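Local coordinates for glycosyl hydrolase family 2, TIM barrel domain protein (Parabacteroides merdae ATCC 43184, PDB 6DXU) that probably removes glucuronic acid from glucuronide conjugates in the human gut, as a beta-glucuronidase of glycoside hydrolase family 2, at residues D335-A340 against E616-T620; G329-H333 against E351-M355; Y187-Y193 against A340-E345; K622-Y626 against H639-T644. All coordinates share one frame; numbering follows the deposited sequence.

Interaction 1. Residues D335-A340 against E616-T620; sequences DHAGVA and ERDFT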
loop_
_atom_site.group_PDB
_atom_site.type_symbol
_atom_site.label_atom_id
_atom_site.label_comp_id
_atom_site.label_asym_id
_atom_site.label_seq_id
_atom_site.Cartn_x
_atom_site.Cartn_y
_atom_site.Cartn_z
ATOM N N ASP D 335 24.471 -28.543 -8.322
ATOM C CA ASP D 335 23.953 -28.882 -9.643
ATOM C C ASP D 335 24.428 -30.285 -9.973
ATOM O O ASP D 335 25.569 -30.631 -9.659
ATOM C CB ASP D 335 24.446 -27.882 -10.696
ATOM C CG ASP D 335 23.914 -28.174 -12.086
ATOM O OD1 ASP D 335 22.678 -28.271 -12.242
ATOM O OD2 ASP D 335 24.731 -28.252 -13.033
ATOM N N HIS D 336 23.545 -31.104 -10.559
ATOM C CA HIS D 336 23.920 -32.481 -10.872
ATOM C C HIS D 336 23.084 -33.021 -12.030
ATOM O O HIS D 336 21.971 -32.556 -12.301
ATOM C CB HIS D 336 23.775 -33.399 -9.649
ATOM C CG HIS D 336 24.441 -34.734 -9.821
ATOM N ND1 HIS D 336 25.806 -34.896 -9.727
ATOM C CD2 HIS D 336 23.936 -35.959 -10.103
ATOM C CE1 HIS D 336 26.116 -36.165 -9.938
ATOM N NE2 HIS D 336 24.999 -36.834 -10.171
ATOM N N ALA D 337 23.650 -34.002 -12.727
ATOM C CA ALA D 337 22.973 -34.610 -13.860
ATOM C C ALA D 337 21.600 -35.136 -13.452
ATOM O O ALA D 337 21.448 -35.785 -12.412
ATOM C CB ALA D 337 23.836 -35.751 -14.423
ATOM N N GLY D 338 20.597 -34.825 -14.265
ATOM C CA GLY D 338 19.260 -35.340 -14.081
ATOM C C GLY D 338 18.386 -34.606 -13.081
ATOM O O GLY D 338 17.162 -34.761 -13.134
ATOM N N VAL D 339 18.958 -33.803 -12.181
ATOM C CA VAL D 339 18.205 -33.248 -11.058
ATOM C C VAL D 339 18.437 -31.754 -10.867
ATOM O O VAL D 339 17.766 -31.128 -10.042
ATOM C CB VAL D 339 18.551 -33.999 -9.755
ATOM C CG1 VAL D 339 18.216 -35.467 -9.874
ATOM C CG2 VAL D 339 20.016 -33.789 -9.385
ATOM N N ALA D 340 19.381 -31.169 -11.609
ATOM C CA ALA D 340 19.741 -29.743 -11.442
ATOM C C ALA D 340 20.110 -29.535 -9.976
ATOM O O ALA D 340 20.904 -30.319 -9.426
ATOM C CB ALA D 340 18.614 -28.834 -11.963
ATOM N N GLU D 616 32.822 -35.091 -14.542
ATOM C CA GLU D 616 31.628 -34.831 -15.337
ATOM C C GLU D 616 30.416 -34.634 -14.428
ATOM O O GLU D 616 30.416 -35.009 -13.250
ATOM C CB GLU D 616 31.351 -35.990 -16.309
ATOM C CG GLU D 616 32.502 -36.298 -17.306
ATOM C CD GLU D 616 32.124 -37.415 -18.278
ATOM O OE1 GLU D 616 31.089 -37.270 -18.962
ATOM O OE2 GLU D 616 32.837 -38.442 -18.337
ATOM N N ARG D 617 29.354 -34.075 -15.008
ATOM C CA ARG D 617 28.176 -33.683 -14.243
ATOM C C ARG D 617 27.454 -34.876 -13.629
ATOM O O ARG D 617 26.594 -34.682 -12.760
ATOM C CB ARG D 617 27.241 -32.858 -15.152
ATOM C CG ARG D 617 26.177 -32.050 -14.429
ATOM C CD ARG D 617 25.473 -31.087 -15.398
ATOM N NE ARG D 617 24.366 -30.352 -14.785
ATOM C CZ ARG D 617 23.081 -30.575 -15.061
ATOM N NH1 ARG D 617 22.733 -31.518 -15.945
ATOM N NH2 ARG D 617 22.143 -29.853 -14.457
ATOM N N ASP D 618 27.805 -36.105 -14.031
ATOM C CA ASP D 618 27.226 -37.316 -13.468
ATOM C C ASP D 618 28.186 -38.060 -12.532
ATOM O O ASP D 618 27.934 -39.226 -12.203
ATOM C CB ASP D 618 26.768 -38.242 -14.598
ATOM C CG ASP D 618 27.932 -38.794 -15.419
ATOM O OD1 ASP D 618 29.109 -38.435 -15.159
ATOM O OD2 ASP D 618 27.659 -39.576 -16.348
ATOM N N PHE D 619 29.276 -37.421 -12.111
ATOM C CA PHE D 619 30.335 -37.934 -11.217
ATOM C C PHE D 619 31.424 -38.719 -11.955
ATOM O O PHE D 619 32.353 -39.205 -11.290
ATOM C CB PHE D 619 29.812 -38.817 -10.063
ATOM C CG PHE D 619 29.032 -38.066 -9.022
ATOM C CD1 PHE D 619 29.418 -36.787 -8.644
ATOM C CD2 PHE D 619 27.928 -38.645 -8.409
ATOM C CE1 PHE D 619 28.707 -36.080 -7.671
ATOM C CE2 PHE D 619 27.210 -37.953 -7.429
ATOM C CZ PHE D 619 27.604 -36.672 -7.056
ATOM N N THR D 620 31.352 -38.879 -13.268
ATOM C CA THR D 620 32.415 -39.617 -13.952
ATOM C C THR D 620 33.694 -38.794 -13.920
ATOM O O THR D 620 33.706 -37.673 -14.442
ATOM C CB THR D 620 32.046 -39.933 -15.396
ATOM O OG1 THR D 620 30.765 -40.569 -15.432
ATOM C CG2 THR D 620 33.109 -40.877 -16.010
HETATM O O HOH W 1 25.083 -39.618 -11.096
HETATM O O HOH W 2 20.038 -32.676 -16.034
#

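Interaction 2. Residues G329-H333 against E351-M355; sequences GTHRH and EMRMM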
loop_
_atom_site.group_PDB
_atom_site.type_symbol
_atom_site.label_atom_id
_atom_site.label_comp_id
_atom_site.label_asym_id
_atom_site.label_seq_id
_atom_site.Cartn_x
_atom_site.Cartn_y
_atom_site.Cartn_z
ATOM N N GLY D 329 42.656 -26.093 -3.437
ATOM C CA GLY D 329 41.239 -25.819 -3.447
ATOM C C GLY D 329 40.479 -26.181 -4.704
ATOM O O GLY D 329 41.061 -26.398 -5.770
ATOM N N THR D 330 39.157 -26.239 -4.575
ATOM C CA THR D 330 38.276 -26.371 -5.720
ATOM C C THR D 330 37.040 -25.519 -5.434
ATOM O O THR D 330 37.005 -24.746 -4.468
ATOM C CB THR D 330 37.968 -27.851 -5.998
ATOM O OG1 THR D 330 37.251 -27.974 -7.235
ATOM C CG2 THR D 330 37.154 -28.467 -4.869
ATOM N N HIS D 331 36.044 -25.626 -6.301
ATOM C CA HIS D 331 34.736 -25.012 -6.101
ATOM C C HIS D 331 33.673 -26.045 -6.411
ATOM O O HIS D 331 33.938 -27.067 -7.049
ATOM C CB HIS D 331 34.458 -23.816 -7.016
ATOM C CG HIS D 331 35.372 -22.645 -6.849
ATOM N ND1 HIS D 331 36.676 -22.639 -7.296
ATOM C CD2 HIS D 331 35.128 -21.394 -6.384
ATOM C CE1 HIS D 331 37.207 -21.445 -7.078
ATOM N NE2 HIS D 331 36.287 -20.671 -6.527
ATOM N N ARG D 332 32.440 -25.740 -6.020
ATOM C CA ARG D 332 31.336 -26.557 -6.490
ATOM C C ARG D 332 30.088 -25.695 -6.602
ATOM O O ARG D 332 29.922 -24.712 -5.873
ATOM C CB ARG D 332 31.093 -27.766 -5.573
ATOM C CG ARG D 332 30.351 -27.451 -4.285
ATOM C CD ARG D 332 30.111 -28.698 -3.432
ATOM N NE ARG D 332 29.233 -29.694 -4.071
ATOM C CZ ARG D 332 27.900 -29.706 -3.986
ATOM N NH1 ARG D 332 27.247 -28.765 -3.303
ATOM N NH2 ARG D 332 27.209 -30.676 -4.579
ATOM N N HIS D 333 29.247 -26.046 -7.566
ATOM C CA HIS D 333 27.871 -25.582 -7.634
ATOM C C HIS D 333 26.940 -26.693 -7.154
ATOM O O HIS D 333 27.263 -27.886 -7.243
ATOM C CB HIS D 333 27.502 -25.168 -9.065
ATOM C CG HIS D 333 27.758 -23.723 -9.363
ATOM N ND1 HIS D 333 27.085 -22.701 -8.726
ATOM C CD2 HIS D 333 28.603 -23.129 -10.240
ATOM C CE1 HIS D 333 27.507 -21.540 -9.198
ATOM N NE2 HIS D 333 28.429 -21.772 -10.117
ATOM N N GLU D 351 30.015 -36.890 -3.753
ATOM C CA GLU D 351 30.793 -35.811 -4.356
ATOM C C GLU D 351 31.893 -35.329 -3.419
ATOM O O GLU D 351 33.035 -35.102 -3.843
ATOM C CB GLU D 351 29.887 -34.629 -4.740
ATOM C CG GLU D 351 30.652 -33.596 -5.554
ATOM C CD GLU D 351 29.793 -32.452 -6.046
ATOM O OE1 GLU D 351 28.608 -32.687 -6.372
ATOM O OE2 GLU D 351 30.310 -31.320 -6.108
ATOM N N MET D 352 31.551 -35.103 -2.152
ATOM C CA MET D 352 32.552 -34.580 -1.228
ATOM C C MET D 352 33.617 -35.627 -0.927
ATOM O O MET D 352 34.787 -35.285 -0.753
ATOM C CB MET D 352 31.887 -34.088 0.059
ATOM C CG MET D 352 30.874 -32.923 -0.154
ATOM S SD MET D 352 31.573 -31.528 -1.066
ATOM C CE MET D 352 32.866 -31.032 0.081
ATOM N N ARG D 353 33.230 -36.901 -0.871
ATOM C CA ARG D 353 34.221 -37.964 -0.733
ATOM C C ARG D 353 35.169 -38.004 -1.933
ATOM O O ARG D 353 36.380 -38.200 -1.766
ATOM C CB ARG D 353 33.507 -39.303 -0.546
ATOM C CG ARG D 353 34.435 -40.526 -0.618
ATOM C CD ARG D 353 34.970 -40.831 0.768
ATOM N NE ARG D 353 36.323 -40.319 0.932
ATOM C CZ ARG D 353 36.886 -40.052 2.105
ATOM N NH1 ARG D 353 38.132 -39.599 2.150
ATOM N NH2 ARG D 353 36.198 -40.218 3.227
ATOM N N MET D 354 34.634 -37.830 -3.153
ATOM C CA MET D 354 35.478 -37.758 -4.347
ATOM C C MET D 354 36.479 -36.612 -4.264
ATOM O O MET D 354 37.636 -36.756 -4.686
ATOM C CB MET D 354 34.623 -37.580 -5.606
ATOM C CG MET D 354 33.993 -38.823 -6.192
ATOM S SD MET D 354 33.208 -38.379 -7.773
ATOM C CE MET D 354 34.630 -38.145 -8.819
ATOM N N MET D 355 36.040 -35.449 -3.776
ATOM C CA MET D 355 36.955 -34.323 -3.602
ATOM C C MET D 355 38.069 -34.659 -2.631
ATOM O O MET D 355 39.246 -34.405 -2.907
ATOM C CB MET D 355 36.210 -33.090 -3.071
ATOM C CG MET D 355 35.338 -32.417 -4.038
ATOM S SD MET D 355 34.776 -30.901 -3.239
ATOM C CE MET D 355 33.489 -30.492 -4.419
HETATM O O HOH W 3 29.144 -29.792 -8.025
#

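Interaction 3. Residues Y187-Y193 against A340-E345; sequences YGGLYRY and AQAMTE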
loop_
_atom_site.group_PDB
_atom_site.type_symbol
_atom_site.label_atom_id
_atom_site.label_comp_id
_atom_site.label_asym_id
_atom_site.label_seq_id
_atom_site.Cartn_x
_atom_site.Cartn_y
_atom_site.Cartn_z
ATOM N N TYR D 187 18.166 -21.248 -10.166
ATOM C CA TYR D 187 17.228 -22.356 -10.242
ATOM C C TYR D 187 15.967 -22.075 -9.436
ATOM O O TYR D 187 15.944 -21.230 -8.534
ATOM C CB TYR D 187 17.894 -23.622 -9.722
ATOM C CG TYR D 187 18.766 -24.349 -10.713
ATOM C CD1 TYR D 187 18.309 -24.624 -12.010
ATOM C CD2 TYR D 187 20.018 -24.842 -10.332
ATOM C CE1 TYR D 187 19.104 -25.346 -12.914
ATOM C CE2 TYR D 187 20.822 -25.578 -11.232
ATOM C CZ TYR D 187 20.355 -25.818 -12.508
ATOM O OH TYR D 187 21.127 -26.530 -13.394
ATOM N N GLY D 188 14.909 -22.817 -9.749
ATOM C CA GLY D 188 13.641 -22.673 -9.058
ATOM C C GLY D 188 13.206 -23.984 -8.436
ATOM O O GLY D 188 13.528 -25.062 -8.947
ATOM N N GLY D 189 12.498 -23.886 -7.312
ATOM C CA GLY D 189 11.780 -25.008 -6.737
ATOM C C GLY D 189 12.296 -25.414 -5.366
ATOM O O GLY D 189 13.196 -24.802 -4.789
ATOM N N LEU D 190 11.693 -26.491 -4.853
ATOM C CA LEU D 190 12.021 -27.038 -3.533
ATOM C C LEU D 190 13.224 -27.971 -3.672
ATOM O O LEU D 190 13.148 -29.191 -3.489
ATOM C CB LEU D 190 10.808 -27.753 -2.940
ATOM C CG LEU D 190 9.640 -26.843 -2.512
ATOM C CD1 LEU D 190 8.394 -27.647 -2.067
ATOM C CD2 LEU D 190 10.067 -25.885 -1.406
ATOM N N TYR D 191 14.364 -27.366 -4.017
ATOM C CA TYR D 191 15.506 -28.149 -4.465
ATOM C C TYR D 191 16.456 -28.558 -3.341
ATOM O O TYR D 191 17.429 -29.274 -3.606
ATOM C CB TYR D 191 16.277 -27.408 -5.565
ATOM C CG TYR D 191 16.584 -25.933 -5.340
ATOM C CD1 TYR D 191 16.339 -24.994 -6.346
ATOM C CD2 TYR D 191 17.207 -25.495 -4.179
ATOM C CE1 TYR D 191 16.674 -23.640 -6.170
ATOM C CE2 TYR D 191 17.533 -24.155 -3.984
ATOM C CZ TYR D 191 17.271 -23.233 -4.982
ATOM O OH TYR D 191 17.603 -21.907 -4.788
ATOM N N ARG D 192 16.198 -28.147 -2.100
ATOM C CA ARG D 192 16.842 -28.746 -0.941
ATOM C C ARG D 192 15.742 -29.276 -0.037
ATOM O O ARG D 192 14.589 -28.861 -0.145
ATOM C CB ARG D 192 17.709 -27.746 -0.154
ATOM C CG ARG D 192 18.885 -27.176 -0.930
ATOM C CD ARG D 192 19.779 -26.387 0.024
ATOM N NE ARG D 192 20.718 -25.538 -0.709
ATOM C CZ ARG D 192 21.166 -24.372 -0.264
ATOM N NH1 ARG D 192 20.751 -23.910 0.911
ATOM N NH2 ARG D 192 22.020 -23.672 -0.997
ATOM N N TYR D 193 16.112 -30.196 0.851
ATOM C CA TYR D 193 15.133 -30.872 1.693
ATOM C C TYR D 193 14.238 -29.890 2.423
ATOM O O TYR D 193 14.693 -28.877 2.964
ATOM C CB TYR D 193 15.820 -31.749 2.734
ATOM C CG TYR D 193 16.493 -32.963 2.147
ATOM C CD1 TYR D 193 15.755 -33.928 1.458
ATOM C CD2 TYR D 193 17.862 -33.133 2.249
ATOM C CE1 TYR D 193 16.375 -35.043 0.906
ATOM C CE2 TYR D 193 18.493 -34.261 1.700
ATOM C CZ TYR D 193 17.744 -35.200 1.038
ATOM O OH TYR D 193 18.359 -36.312 0.486
ATOM N N ALA D 340 19.381 -31.169 -11.609
ATOM C CA ALA D 340 19.741 -29.743 -11.442
ATOM C C ALA D 340 20.110 -29.535 -9.976
ATOM O O ALA D 340 20.904 -30.319 -9.426
ATOM C CB ALA D 340 18.614 -28.834 -11.963
ATOM N N GLN D 341 19.542 -28.536 -9.285
ATOM C CA GLN D 341 19.980 -28.252 -7.921
ATOM C C GLN D 341 19.500 -29.294 -6.909
ATOM O O GLN D 341 20.014 -29.321 -5.785
ATOM C CB GLN D 341 19.516 -26.843 -7.491
ATOM C CG GLN D 341 20.148 -26.402 -6.152
ATOM C CD GLN D 341 20.297 -24.895 -6.040
ATOM O OE1 GLN D 341 19.886 -24.145 -6.930
ATOM N NE2 GLN D 341 20.884 -24.443 -4.939
ATOM N N ALA D 342 18.559 -30.170 -7.279
ATOM C CA ALA D 342 17.915 -31.084 -6.325
ATOM C C ALA D 342 18.761 -32.335 -6.026
ATOM O O ALA D 342 18.343 -33.478 -6.236
ATOM C CB ALA D 342 16.543 -31.473 -6.861
ATOM N N MET D 343 19.954 -32.111 -5.480
ATOM C CA MET D 343 20.818 -33.230 -5.081
ATOM C C MET D 343 20.369 -33.830 -3.755
ATOM O O MET D 343 19.928 -33.113 -2.850
ATOM C CB MET D 343 22.267 -32.773 -4.970
ATOM C CG MET D 343 22.839 -32.295 -6.302
ATOM S SD MET D 343 24.581 -31.841 -6.196
ATOM C CE MET D 343 25.344 -33.453 -5.951
ATOM N N THR D 344 20.492 -35.151 -3.635
ATOM C CA THR D 344 20.166 -35.838 -2.399
ATOM C C THR D 344 21.387 -35.883 -1.482
ATOM O O THR D 344 22.518 -35.621 -1.891
ATOM C CB THR D 344 19.696 -37.261 -2.668
ATOM O OG1 THR D 344 20.785 -38.008 -3.224
ATOM C CG2 THR D 344 18.481 -37.264 -3.616
ATOM N N GLU D 345 21.150 -36.248 -0.225
ATOM C CA GLU D 345 22.268 -36.381 0.708
ATOM C C GLU D 345 23.299 -37.395 0.205
ATOM O O GLU D 345 24.507 -37.161 0.301
ATOM C CB GLU D 345 21.771 -36.786 2.096
ATOM C CG GLU D 345 22.943 -37.047 3.043
ATOM C CD GLU D 345 22.542 -37.270 4.484
ATOM O OE1 GLU D 345 21.337 -37.350 4.766
ATOM O OE2 GLU D 345 23.448 -37.345 5.344
HETATM O O HOH W 4 20.651 -21.846 -8.320
HETATM O O HOH W 5 19.633 -30.463 -2.517
#

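Interaction 4. Residues K622-Y626 against H639-T644; sequences KESYY and HIYGHT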
loop_
_atom_site.group_PDB
_atom_site.type_symbol
_atom_site.label_atom_id
_atom_site.label_comp_id
_atom_site.label_asym_id
_atom_site.label_seq_id
_atom_site.Cartn_x
_atom_site.Cartn_y
_atom_site.Cartn_z
ATOM N N LYS D 622 37.067 -37.116 -14.992
ATOM C CA LYS D 622 37.826 -36.844 -16.204
ATOM C C LYS D 622 39.293 -37.203 -15.980
ATOM O O LYS D 622 39.721 -37.489 -14.863
ATOM C CB LYS D 622 37.696 -35.376 -16.612
ATOM C CG LYS D 622 36.271 -34.916 -16.937
ATOM C CD LYS D 622 36.300 -33.545 -17.588
ATOM C CE LYS D 622 34.960 -32.833 -17.504
ATOM N NZ LYS D 622 35.088 -31.426 -18.002
ATOM N N GLU D 623 40.083 -37.155 -17.052
ATOM C CA GLU D 623 41.503 -37.474 -16.894
ATOM C C GLU D 623 42.183 -36.494 -15.940
ATOM O O GLU D 623 43.120 -36.869 -15.221
ATOM C CB GLU D 623 42.210 -37.466 -18.252
ATOM C CG GLU D 623 41.567 -38.369 -19.310
ATOM C CD GLU D 623 42.098 -39.801 -19.320
ATOM O OE1 GLU D 623 43.077 -40.121 -18.606
ATOM O OE2 GLU D 623 41.518 -40.617 -20.058
ATOM N N SER D 624 41.681 -35.253 -15.883
ATOM C CA SER D 624 42.276 -34.206 -15.057
ATOM C C SER D 624 42.132 -34.475 -13.564
ATOM O O SER D 624 42.931 -33.962 -12.772
ATOM C CB SER D 624 41.638 -32.857 -15.405
ATOM O OG SER D 624 40.235 -32.995 -15.626
ATOM N N TYR D 625 41.133 -35.263 -13.161
ATOM C CA TYR D 625 41.001 -35.627 -11.754
ATOM C C TYR D 625 42.272 -36.288 -11.243
ATOM O O TYR D 625 42.729 -36.006 -10.127
ATOM C CB TYR D 625 39.800 -36.558 -11.579
ATOM C CG TYR D 625 39.563 -37.077 -10.168
ATOM C CD1 TYR D 625 40.162 -38.244 -9.728
ATOM C CD2 TYR D 625 38.715 -36.404 -9.288
ATOM C CE1 TYR D 625 39.940 -38.727 -8.449
ATOM C CE2 TYR D 625 38.477 -36.875 -8.013
ATOM C CZ TYR D 625 39.101 -38.038 -7.597
ATOM O OH TYR D 625 38.877 -38.524 -6.336
ATOM N N TYR D 626 42.874 -37.151 -12.061
ATOM C CA TYR D 626 44.053 -37.893 -11.620
ATOM C C TYR D 626 45.295 -37.024 -11.579
ATOM O O TYR D 626 46.243 -37.354 -10.850
ATOM C CB TYR D 626 44.250 -39.103 -12.534
ATOM C CG TYR D 626 43.017 -39.959 -12.494
ATOM C CD1 TYR D 626 42.801 -40.832 -11.436
ATOM C CD2 TYR D 626 42.029 -39.827 -13.450
ATOM C CE1 TYR D 626 41.650 -41.593 -11.369
ATOM C CE2 TYR D 626 40.884 -40.580 -13.390
ATOM C CZ TYR D 626 40.699 -41.455 -12.352
ATOM O OH TYR D 626 39.548 -42.205 -12.299
ATOM N N HIS D 639 47.870 -43.606 -12.819
ATOM C CA HIS D 639 46.856 -43.406 -13.854
ATOM C C HIS D 639 47.543 -43.078 -15.166
ATOM O O HIS D 639 48.124 -41.996 -15.307
ATOM C CB HIS D 639 45.878 -42.287 -13.482
ATOM C CG HIS D 639 44.814 -42.057 -14.514
ATOM N ND1 HIS D 639 43.619 -42.743 -14.512
ATOM C CD2 HIS D 639 44.773 -41.232 -15.589
ATOM C CE1 HIS D 639 42.885 -42.348 -15.540
ATOM N NE2 HIS D 639 43.565 -41.434 -16.209
ATOM N N ILE D 640 47.478 -44.004 -16.123
ATOM C CA ILE D 640 47.906 -43.703 -17.483
ATOM C C ILE D 640 46.892 -42.771 -18.126
ATOM O O ILE D 640 45.688 -43.068 -18.143
ATOM C CB ILE D 640 48.026 -44.988 -18.320
ATOM C CG1 ILE D 640 48.958 -46.016 -17.653
ATOM C CG2 ILE D 640 48.485 -44.627 -19.721
ATOM C CD1 ILE D 640 48.659 -47.461 -18.100
ATOM N N TYR D 641 47.367 -41.658 -18.693
ATOM C CA TYR D 641 46.454 -40.767 -19.398
ATOM C C TYR D 641 45.880 -41.489 -20.609
ATOM O O TYR D 641 46.618 -42.109 -21.383
ATOM C CB TYR D 641 47.151 -39.466 -19.827
ATOM C CG TYR D 641 46.272 -38.588 -20.700
ATOM C CD1 TYR D 641 45.377 -37.671 -20.139
ATOM C CD2 TYR D 641 46.321 -38.686 -22.087
ATOM C CE1 TYR D 641 44.563 -36.886 -20.944
ATOM C CE2 TYR D 641 45.510 -37.905 -22.891
ATOM C CZ TYR D 641 44.637 -37.005 -22.315
ATOM O OH TYR D 641 43.843 -36.231 -23.127
ATOM N N GLY D 642 44.558 -41.405 -20.768
ATOM C CA GLY D 642 43.907 -41.924 -21.959
ATOM C C GLY D 642 42.932 -43.055 -21.703
ATOM O O GLY D 642 42.669 -43.863 -22.597
ATOM N N HIS D 643 42.373 -43.128 -20.493
ATOM C CA HIS D 643 41.358 -44.147 -20.236
ATOM C C HIS D 643 40.150 -44.002 -21.158
ATOM O O HIS D 643 39.554 -45.012 -21.550
ATOM C CB HIS D 643 40.916 -44.090 -18.776
ATOM C CG HIS D 643 41.827 -44.822 -17.844
ATOM N ND1 HIS D 643 41.409 -45.890 -17.081
ATOM C CD2 HIS D 643 43.143 -44.657 -17.570
ATOM C CE1 HIS D 643 42.422 -46.341 -16.362
ATOM N NE2 HIS D 643 43.486 -45.608 -16.638
ATOM N N THR D 644 39.784 -42.769 -21.535
ATOM C CA THR D 644 38.648 -42.524 -22.423
ATOM C C THR D 644 39.099 -42.137 -23.825
ATOM O O THR D 644 38.390 -41.424 -24.532
ATOM C CB THR D 644 37.724 -41.428 -21.873
ATOM O OG1 THR D 644 38.452 -40.192 -21.733
ATOM C CG2 THR D 644 37.146 -41.843 -20.523
#

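Interaction 1. Residues D335-A340 against E616-T620
Asp335 OD1 is held by Arg617 NH2 at 2.8 Å and by the hydroxyl of Tyr187, while Arg617 NE donates to OD2, also at 2.8 Å, in a side-on grip. Both oxygens lie close to the guanidinium plane, but that plane is turned 39° from the carboxylate, so NE comes to OD2 from above the carboxylate plane. Arginine suits the place because its chain, extended from CG to NE, carries the charge far from its own backbone. The backbone N of Ser597 also bonds OD2, giving this buried anion four donors. At the other end of Arg617, its carbonyl O accepts the N-H of Ala337 at 3.0 Å and lies over one face of the His336 ring. That imidazole takes a hydrogen bond from Lys594 at ND1, while its NE2 shares a water with Asp618 O. CE1 lies over the centre of the Phe619 ring, 3.1 Å above its plane, the two ring planes oblique at 45°. A second water joins Arg617 NH1 to the N of Gly338, whose phi of 83° is easily adopted without a side chain. Asp618 OD1 accepts from both Thr620 N, an Asx turn, and Thr620 OG1, which probably helps to hold the loop's shape. The loop 335-340, between strand 323-331 and helix 345-357 of the TIM barrel domain, meets the loop before helix 623-632 beside strand 596-597, and Phe619 packs on helix 345-357.

Interaction 2. Residues G329-H333 against E351-M355
Arg332 and Glu351 form a two-pronged salt bridge, with NE donating to OE2 at 2.8 Å and NH2 to OE1 at 3.0 Å. Each oxygen lies near the guanidinium plane, yet both nitrogens stand above the carboxylate plane, NE by 64°, so the two flat groups are tilted. A bend in the arginine chain, chi3 -64°, swings the NE edge round to the acid. The aliphatic part of Arg332 is wrapped by thioethers: Met355 CE rests 3.8 Å from CB, and Met352 SD lies 4.0 Å from CD. Methionine, slender and flexible, fits both beside a hydrocarbon chain and against the methyl of Thr330, whose CG2 is 3.8 Å from Met355 SD. These residues join the first two elements of a beta-alpha-beta unit of the TIM barrel, strand 323-331 and helix 345-357, with Ile363 of parallel strand 362-364 touching both Arg332 and Met355. Further out, Lys594 makes a salt bridge to Glu351 OE1, and the two cations, Arg332 and Lys594, would probably favour the ionised acid. A water donates to both Glu351 OE2 and His333 O. Gln370 OE1 bonds the remaining nitrogen, NH1, adding to the hold on the guanidinium.

Interaction 3. Residues Y187-Y193 against A340-E345
Gln341 enters between two tyrosines, its CB 3.5 Å from Tyr187 CD2 and also against Tyr191 CG. With CG anti to the backbone N (chi1 -171°), the extended chain runs across the Tyr191 ring: CG makes a CH-pi contact 3.8 Å from the ring centroid, and the amide beyond it stacks on the same ring with planes only 8° apart. OE1 lies 3.3 Å from Tyr191 CE1 and takes a water bond that leads to the N of Tyr187, while NE2 bonds Glu334. Glutamine suits the spot, offering a flat face to the ring and polar atoms at its end. Replacing Tyr191 by an alanine would probably strip the stacking surface from one face of the amide, leaving it held by its polar bonds, and deprive the carbonyl of Gly134 of the tyrosine hydroxyl. Ala340 CB sits over the Tyr187 face, 3.9 Å from its centroid, a methyl small enough for close approach. Ala342 CA directs its hydrogen at Tyr191 O, 3.3 Å away. Tyr193 OH accepts the N-H of Glu345 at 2.9 Å, where Thr344 N-caps helix 345-357. The loop leading into strand 194-199 of the sugar-binding domain is laid on the barrel, with Ile373 of helix 372-381 touching both Tyr193 and Glu345.

Interaction 4. Residues K622-Y626 against H639-T644
The rings of Tyr626 and His639 form an offset stack, nearly parallel at 3° with centroids 3.8 Å apart. Tyr625 CD1 lies over the opposite face of the Tyr626 ring. At the imidazole edge, in its plane, NE2 donates to Glu623 OE1 at 2.8 Å, so the stack and the bond fix the histidine's rotation. OE1 is held twice: the N of Gly642 reaches it at 2.9 Å from the other face of the carboxylate. OE2 accepts the N-H of Thr644 at 3.1 Å, nearly in line with its C-O bond. Glutamate fits because a bend at chi2 (-89°) turns both oxygens into the loop, while its CB rests 3.6 Å from Tyr641 CE1. Gly642, with phi 117°, takes a turn a side chain would hinder. A leucine in place of Glu623 would probably leave His639 NE2 and the N-H groups of Gly642 and Thr644 without their acceptor and let the loop shift. Tyr641 OH and Thr644 OG1 both bond His524 of the TIM barrel domain. This His-carboxylate hydrogen bond, made by a glutamate that also gathers backbone N-H groups, fastens the start of helix 623-632 to the end of strand 638-640, the edge of an antiparallel sheet.

How the interactions relate
Interactions 1, 2 and 3 cluster round the chain from strand 323-331 to helix 345-357, their centres 12 to 17 Å apart and their segments alternating along the sequence. Interaction 3 brings in the sugar-binding domain, interaction 2 lies within the barrel, and interaction 1 adds the loop before helix 623-632. Interactions 1 and 3 share Ala340; Met343 of interaction 3 packs against both of the others. Interaction 4 comes last, on helix 623-632, about 18 Å from interaction 2 between centres, yet linked to it by a probable hydrogen bond from Tyr625 OH to Met354 O. Together they join the barrel to the domain before it and the sheets after it.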